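Local coordinates for DNA mismatch repair protein MUTS (PDB 1EWQ), which takes part in DNA mismatch repair, probably by recognising the mismatch, and has a weak ATPase activity, at residues Arg716-Gly720 / Gly721-Tyr725; Lys735-Gly738 / Val739-Ala742. One frame throughout, in Å; residues are numbered along the deposited sequence.

Contact 1 (Arg716-Gly720 / Gly721-Tyr725); sequences REEAG and GLVFY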
ATOM      1  N   ARG C 716       5.522 -41.721  -4.082  1.00 46.34           N
ATOM      2  CA  ARG C 716       6.084 -42.830  -4.838  1.00 48.35           C
ATOM      3  C   ARG C 716       7.498 -42.504  -5.289  1.00 49.30           C
ATOM      4  O   ARG C 716       7.732 -41.485  -5.936  1.00 49.20           O
ATOM      5  CB  ARG C 716       5.217 -43.110  -6.059  1.00 49.09           C
ATOM      6  CG  ARG C 716       4.598 -44.491  -6.084  1.00 50.32           C
ATOM      7  CD  ARG C 716       5.620 -45.560  -6.427  1.00 50.99           C
ATOM      8  NE  ARG C 716       4.968 -46.847  -6.670  1.00 51.77           N
ATOM      9  CZ  ARG C 716       5.611 -47.970  -6.982  1.00 51.95           C
ATOM     10  NH1 ARG C 716       6.934 -47.973  -7.089  1.00 52.11           N
ATOM     11  NH2 ARG C 716       4.930 -49.092  -7.193  1.00 51.75           N
ATOM     12  N   GLU C 717       8.439 -43.371  -4.935  1.00 50.46           N
ATOM     13  CA  GLU C 717       9.834 -43.183  -5.311  1.00 51.84           C
ATOM     14  C   GLU C 717       9.975 -43.781  -6.710  1.00 52.35           C
ATOM     15  O   GLU C 717       9.960 -45.001  -6.872  1.00 52.48           O
ATOM     16  CB  GLU C 717      10.731 -43.910  -4.299  1.00 52.48           C
ATOM     17  CG  GLU C 717      10.308 -43.645  -2.849  1.00 53.82           C
ATOM     18  CD  GLU C 717      11.069 -44.471  -1.822  1.00 54.46           C
ATOM     19  OE1 GLU C 717      12.290 -44.252  -1.672  1.00 55.27           O
ATOM     20  OE2 GLU C 717      10.444 -45.336  -1.166  1.00 54.56           O
ATOM     21  N   GLU C 718      10.089 -42.924  -7.722  1.00 52.84           N
ATOM     22  CA  GLU C 718      10.201 -43.402  -9.099  1.00 53.55           C
ATOM     23  C   GLU C 718      11.475 -42.963  -9.825  1.00 53.84           C
ATOM     24  O   GLU C 718      12.548 -42.846  -9.224  1.00 54.15           O
ATOM     25  CB  GLU C 718       8.982 -42.946  -9.912  1.00 53.62           C
ATOM     26  CG  GLU C 718       7.648 -43.193  -9.231  1.00 53.86           C
ATOM     27  CD  GLU C 718       6.473 -42.674 -10.046  1.00 53.93           C
ATOM     28  OE1 GLU C 718       6.573 -41.556 -10.597  1.00 53.98           O
ATOM     29  OE2 GLU C 718       5.444 -43.378 -10.125  1.00 53.88           O
ATOM     30  N   ALA C 719      11.334 -42.727 -11.128  1.00 53.96           N
ATOM     31  CA  ALA C 719      12.440 -42.310 -11.985  1.00 53.92           C
ATOM     32  C   ALA C 719      12.925 -40.894 -11.689  1.00 54.01           C
ATOM     33  O   ALA C 719      14.052 -40.534 -12.032  1.00 54.05           O
ATOM     34  CB  ALA C 719      12.027 -42.417 -13.441  1.00 53.90           C
ATOM     35  N   GLY C 720      12.074 -40.090 -11.059  1.00 53.95           N
ATOM     36  CA  GLY C 720      12.457 -38.725 -10.739  1.00 53.53           C
ATOM     37  C   GLY C 720      13.109 -38.616  -9.373  1.00 53.16           C
ATOM     38  O   GLY C 720      14.055 -37.843  -9.182  1.00 53.33           O
ATOM     39  N   GLY C 721      12.601 -39.398  -8.424  1.00 52.40           N
ATOM     40  CA  GLY C 721      13.127 -39.387  -7.072  1.00 51.41           C
ATOM     41  C   GLY C 721      12.012 -39.625  -6.070  1.00 50.60           C
ATOM     42  O   GLY C 721      12.093 -40.530  -5.229  1.00 50.98           O
ATOM     43  N   LEU C 722      10.967 -38.807  -6.173  1.00 49.42           N
ATOM     44  CA  LEU C 722       9.797 -38.891  -5.304  1.00 47.98           C
ATOM     45  C   LEU C 722       8.610 -38.194  -5.971  1.00 47.07           C
ATOM     46  O   LEU C 722       8.673 -37.010  -6.297  1.00 46.84           O
ATOM     47  CB  LEU C 722      10.080 -38.224  -3.956  1.00 47.88           C
ATOM     48  CG  LEU C 722      10.059 -39.113  -2.710  1.00 47.70           C
ATOM     49  CD1 LEU C 722      10.074 -38.236  -1.471  1.00 47.55           C
ATOM     50  CD2 LEU C 722       8.819 -39.987  -2.713  1.00 47.81           C
ATOM     51  N   VAL C 723       7.526 -38.927  -6.172  1.00 46.13           N
ATOM     52  CA  VAL C 723       6.346 -38.355  -6.802  1.00 45.40           C
ATOM     53  C   VAL C 723       5.143 -38.436  -5.859  1.00 44.93           C
ATOM     54  O   VAL C 723       4.719 -39.527  -5.479  1.00 44.83           O
ATOM     55  CB  VAL C 723       6.022 -39.093  -8.125  1.00 45.41           C
ATOM     56  CG1 VAL C 723       4.798 -38.481  -8.786  1.00 45.52           C
ATOM     57  CG2 VAL C 723       7.226 -39.022  -9.067  1.00 45.30           C
ATOM     58  N   PHE C 724       4.601 -37.280  -5.482  1.00 44.01           N
ATOM     59  CA  PHE C 724       3.450 -37.236  -4.581  1.00 43.42           C
ATOM     60  C   PHE C 724       2.111 -37.443  -5.290  1.00 43.01           C
ATOM     61  O   PHE C 724       1.783 -36.736  -6.242  1.00 43.02           O
ATOM     62  CB  PHE C 724       3.417 -35.910  -3.814  1.00 43.21           C
ATOM     63  CG  PHE C 724       4.637 -35.669  -2.975  1.00 43.05           C
ATOM     64  CD1 PHE C 724       5.732 -34.994  -3.498  1.00 42.81           C
ATOM     65  CD2 PHE C 724       4.715 -36.174  -1.682  1.00 42.70           C
ATOM     66  CE1 PHE C 724       6.896 -34.830  -2.742  1.00 43.05           C
ATOM     67  CE2 PHE C 724       5.867 -36.017  -0.920  1.00 42.65           C
ATOM     68  CZ  PHE C 724       6.961 -35.346  -1.448  1.00 42.77           C
ATOM     69  N   TYR C 725       1.348 -38.420  -4.813  1.00 42.22           N
ATOM     70  CA  TYR C 725       0.039 -38.724  -5.375  1.00 41.79           C
ATOM     71  C   TYR C 725      -1.070 -38.143  -4.493  1.00 41.11           C
ATOM     72  O   TYR C 725      -1.145 -38.425  -3.291  1.00 40.63           O
ATOM     73  CB  TYR C 725      -0.147 -40.240  -5.515  1.00 42.11           C
ATOM     74  CG  TYR C 725       0.659 -40.845  -6.640  1.00 42.78           C
ATOM     75  CD1 TYR C 725       2.015 -41.155  -6.474  1.00 42.97           C
ATOM     76  CD2 TYR C 725       0.086 -41.038  -7.899  1.00 42.81           C
ATOM     77  CE1 TYR C 725       2.777 -41.635  -7.544  1.00 43.41           C
ATOM     78  CE2 TYR C 725       0.837 -41.517  -8.970  1.00 43.30           C
ATOM     79  CZ  TYR C 725       2.181 -41.809  -8.792  1.00 43.45           C
ATOM     80  OH  TYR C 725       2.926 -42.238  -9.868  1.00 43.27           O
TER

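Contact 2 (Lys735-Gly738 / Val739-Ala742); sequences KSYG and VEVA. With SO4 (sulfate ion), chain F.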
ATOM      1  N   LYS C 735       4.094 -46.805   5.196  1.00 35.51           N
ATOM      2  CA  LYS C 735       5.479 -46.383   5.250  1.00 36.03           C
ATOM      3  C   LYS C 735       5.537 -44.873   5.481  1.00 35.69           C
ATOM      4  O   LYS C 735       4.591 -44.154   5.159  1.00 35.30           O
ATOM      5  CB  LYS C 735       6.166 -46.721   3.928  1.00 37.02           C
ATOM      6  CG  LYS C 735       5.988 -48.171   3.500  1.00 39.03           C
ATOM      7  CD  LYS C 735       6.564 -48.441   2.117  1.00 40.26           C
ATOM      8  CE  LYS C 735       6.499 -49.931   1.793  1.00 41.39           C
ATOM      9  NZ  LYS C 735       7.255 -50.270   0.544  1.00 42.11           N
ATOM     10  N   SER C 736       6.647 -44.410   6.051  1.00 35.54           N
ATOM     11  CA  SER C 736       6.866 -42.988   6.296  1.00 35.18           C
ATOM     12  C   SER C 736       7.735 -42.510   5.139  1.00 34.77           C
ATOM     13  O   SER C 736       8.484 -43.305   4.576  1.00 34.79           O
ATOM     14  CB  SER C 736       7.619 -42.793   7.599  1.00 35.47           C
ATOM     15  OG  SER C 736       8.815 -43.551   7.567  1.00 36.13           O
ATOM     16  N   TYR C 737       7.634 -41.235   4.773  1.00 34.27           N
ATOM     17  CA  TYR C 737       8.448 -40.707   3.678  1.00 33.84           C
ATOM     18  C   TYR C 737       9.351 -39.550   4.097  1.00 33.43           C
ATOM     19  O   TYR C 737      10.007 -38.928   3.261  1.00 33.14           O
ATOM     20  CB  TYR C 737       7.557 -40.277   2.498  1.00 33.96           C
ATOM     21  CG  TYR C 737       6.941 -41.443   1.756  1.00 34.11           C
ATOM     22  CD1 TYR C 737       5.739 -42.010   2.181  1.00 34.35           C
ATOM     23  CD2 TYR C 737       7.612 -42.046   0.689  1.00 34.21           C
ATOM     24  CE1 TYR C 737       5.225 -43.154   1.569  1.00 34.21           C
ATOM     25  CE2 TYR C 737       7.108 -43.191   0.071  1.00 34.24           C
ATOM     26  CZ  TYR C 737       5.917 -43.742   0.520  1.00 34.30           C
ATOM     27  OH  TYR C 737       5.436 -44.894  -0.053  1.00 34.20           O
ATOM     28  N   GLY C 738       9.397 -39.282   5.399  1.00 33.10           N
ATOM     29  CA  GLY C 738      10.220 -38.197   5.914  1.00 32.99           C
ATOM     30  C   GLY C 738      11.655 -38.218   5.427  1.00 32.96           C
ATOM     31  O   GLY C 738      12.158 -37.231   4.882  1.00 32.52           O
ATOM     32  N   VAL C 739      12.321 -39.352   5.616  1.00 32.98           N
ATOM     33  CA  VAL C 739      13.712 -39.495   5.195  1.00 33.38           C
ATOM     34  C   VAL C 739      13.837 -39.345   3.673  1.00 33.26           C
ATOM     35  O   VAL C 739      14.771 -38.716   3.187  1.00 32.92           O
ATOM     36  CB  VAL C 739      14.292 -40.859   5.660  1.00 33.40           C
ATOM     37  CG1 VAL C 739      15.723 -41.008   5.187  1.00 34.02           C
ATOM     38  CG2 VAL C 739      14.247 -40.946   7.177  1.00 33.69           C
ATOM     39  N   GLU C 740      12.887 -39.910   2.932  1.00 33.78           N
ATOM     40  CA  GLU C 740      12.890 -39.816   1.473  1.00 34.29           C
ATOM     41  C   GLU C 740      12.759 -38.354   1.055  1.00 33.88           C
ATOM     42  O   GLU C 740      13.485 -37.878   0.181  1.00 33.41           O
ATOM     43  CB  GLU C 740      11.725 -40.619   0.880  1.00 35.48           C
ATOM     44  CG  GLU C 740      12.030 -42.096   0.646  1.00 37.83           C
ATOM     45  CD  GLU C 740      12.541 -42.800   1.893  1.00 39.22           C
ATOM     46  OE1 GLU C 740      11.744 -42.976   2.843  1.00 39.74           O
ATOM     47  OE2 GLU C 740      13.743 -43.172   1.920  1.00 40.04           O
ATOM     48  N   VAL C 741      11.822 -37.646   1.685  1.00 33.38           N
ATOM     49  CA  VAL C 741      11.612 -36.238   1.381  1.00 32.79           C
ATOM     50  C   VAL C 741      12.896 -35.476   1.692  1.00 32.75           C
ATOM     51  O   VAL C 741      13.289 -34.578   0.939  1.00 32.62           O
ATOM     52  CB  VAL C 741      10.428 -35.663   2.200  1.00 32.86           C
ATOM     53  CG1 VAL C 741      10.309 -34.165   1.966  1.00 32.46           C
ATOM     54  CG2 VAL C 741       9.135 -36.371   1.799  1.00 32.05           C
ATOM     55  N   ALA C 742      13.555 -35.850   2.788  1.00 32.56           N
ATOM     56  CA  ALA C 742      14.813 -35.223   3.179  1.00 32.77           C
ATOM     57  C   ALA C 742      15.829 -35.456   2.062  1.00 33.30           C
ATOM     58  O   ALA C 742      16.513 -34.527   1.624  1.00 32.97           O
ATOM     59  CB  ALA C 742      15.334 -35.828   4.493  1.00 32.52           C
TER
HETATM   60  S   SO4 F 852       5.590 -39.022   6.796  1.00 36.38           S
HETATM   61  O1  SO4 F 852       6.612 -39.763   7.558  1.00 37.25           O
HETATM   62  O2  SO4 F 852       5.472 -39.573   5.435  1.00 36.23           O
HETATM   63  O3  SO4 F 852       4.305 -39.142   7.499  1.00 36.76           O
HETATM   64  O4  SO4 F 852       5.986 -37.607   6.717  1.00 36.56           O

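Contact 1 (Arg716-Gly720 / Gly721-Tyr725)
Tyr725 reaches back to Glu718 across a tight reversal of the chain, its OH donating a hydrogen bond of 2.8 Å to Glu718 OE2. That oxygen lies at the rim of the ring, in its plane, yet the hydroxyl meets the carboxylate from above, 36° out of the carboxylate plane, and the two flat groups stand nearly perpendicular. The other oxygen, Glu718 OE1, lies against the methyl Val723 CG2 at 3.0 Å, a close van der Waals contact. The same edge of the Tyr725 ring also meets Arg716: CE1 comes within 3.2 Å of Arg716 CB, while the arginine chain bends at chi2 (-74°) and carries its guanidinium away. In Tyr725 itself, CG anti to the carbonyl carbon (chi1 -73°) swings the ring back so that its edge faces Arg716 and Glu718. A phenylalanine in its place would probably keep the touch on Arg716 but leave Glu718 OE2 without its hydroxyl mate and the carboxylate freer to swing.

These side chains sit on a beta-hairpin joining strands 708-716 and 723-730 of the ATPase domain. Arg716 and Val723 form its last hydrogen-bonded antiparallel pair, with Arg716 N to Val723 O at 2.7 Å and Val723 N to Arg716 O at 2.6 Å. At the turn, Gly721 adopts backbone angles at which a CB would collide with Gly720 O, so glycine is called for. Two residues further along the strand, Tyr725 is backbone-bonded to Ala714, while Leu722 and Phe724 face the opposite way, Leu722 onto helix 738-744 and Phe724 onto Pro584 and Met586 of the predicted ATP-binding loop.

Contact 2 (Lys735-Gly738 / Val739-Ala742)
Tyr737 and Val741 meet at the start of helix 738-744, where Tyr737 holds the N-cap position. Its carbonyl oxygen accepts the amide Val741 N at 2.7 Å, and Gly738 O takes Ala742 N in the next helical bond at 2.9 Å. This is the tightly packed part. Val741 carries CG1 anti to its backbone N (chi1 175°), which leaves CG2 beside the N and pressed against Tyr737 O at 3.1 Å, shielding the oxygen that the amide already grips.

Packing is looser toward the partly exposed phenol and Glu740. The edge of the Tyr737 ring approaches the Glu740 methylene no closer than 4.4 Å, CD2 to CB. The Glu740 chain bends at chi2 (54°), folding its carboxylate back toward the helix start; OE2 forms a salt bridge with Arg756.

A sulfate ion, probably from the crystallisation liquor, sits before the helix: Tyr737 N donates to its O2 at 2.8 Å, and the partial positive charge of the helix start is likely to favour the anion. His696 and, from the second subunit, Thr668 and Ser669 also bond the ion, while Asp672 of that subunit bonds both Ser736 OG and Val739 N, tying the helix start to the dimer interface.

Within its own chain the short helix lies between helix 749-762, touched by Val739, and the hairpin of strands 708-716 and 723-730, with Met586 of the predicted ATP-binding loop against Val741.

Overall arrangement
Contact 1 precedes contact 2 along the chain, and both belong to the ATPase domain: the hairpin that begins edge strand 723-730, then the loop and helix 738-744 that follow this strand. Their centres are about 11 Å apart and they touch directly. Leu722 CD1 packs 3.7 Å from Val741 N, and Phe724 CZ lies 4.0 Å from Val741 CG2, so the helix rests on the hairpin face carrying these two residues. Both border the predicted ATP-binding loop. Through contact 2 this region meets the second subunit, consistent with ATPase sites built near the dimer interface; the nearest atoms of contacts 1 and 2 lie about 57 and 58 Å from the bound DNA.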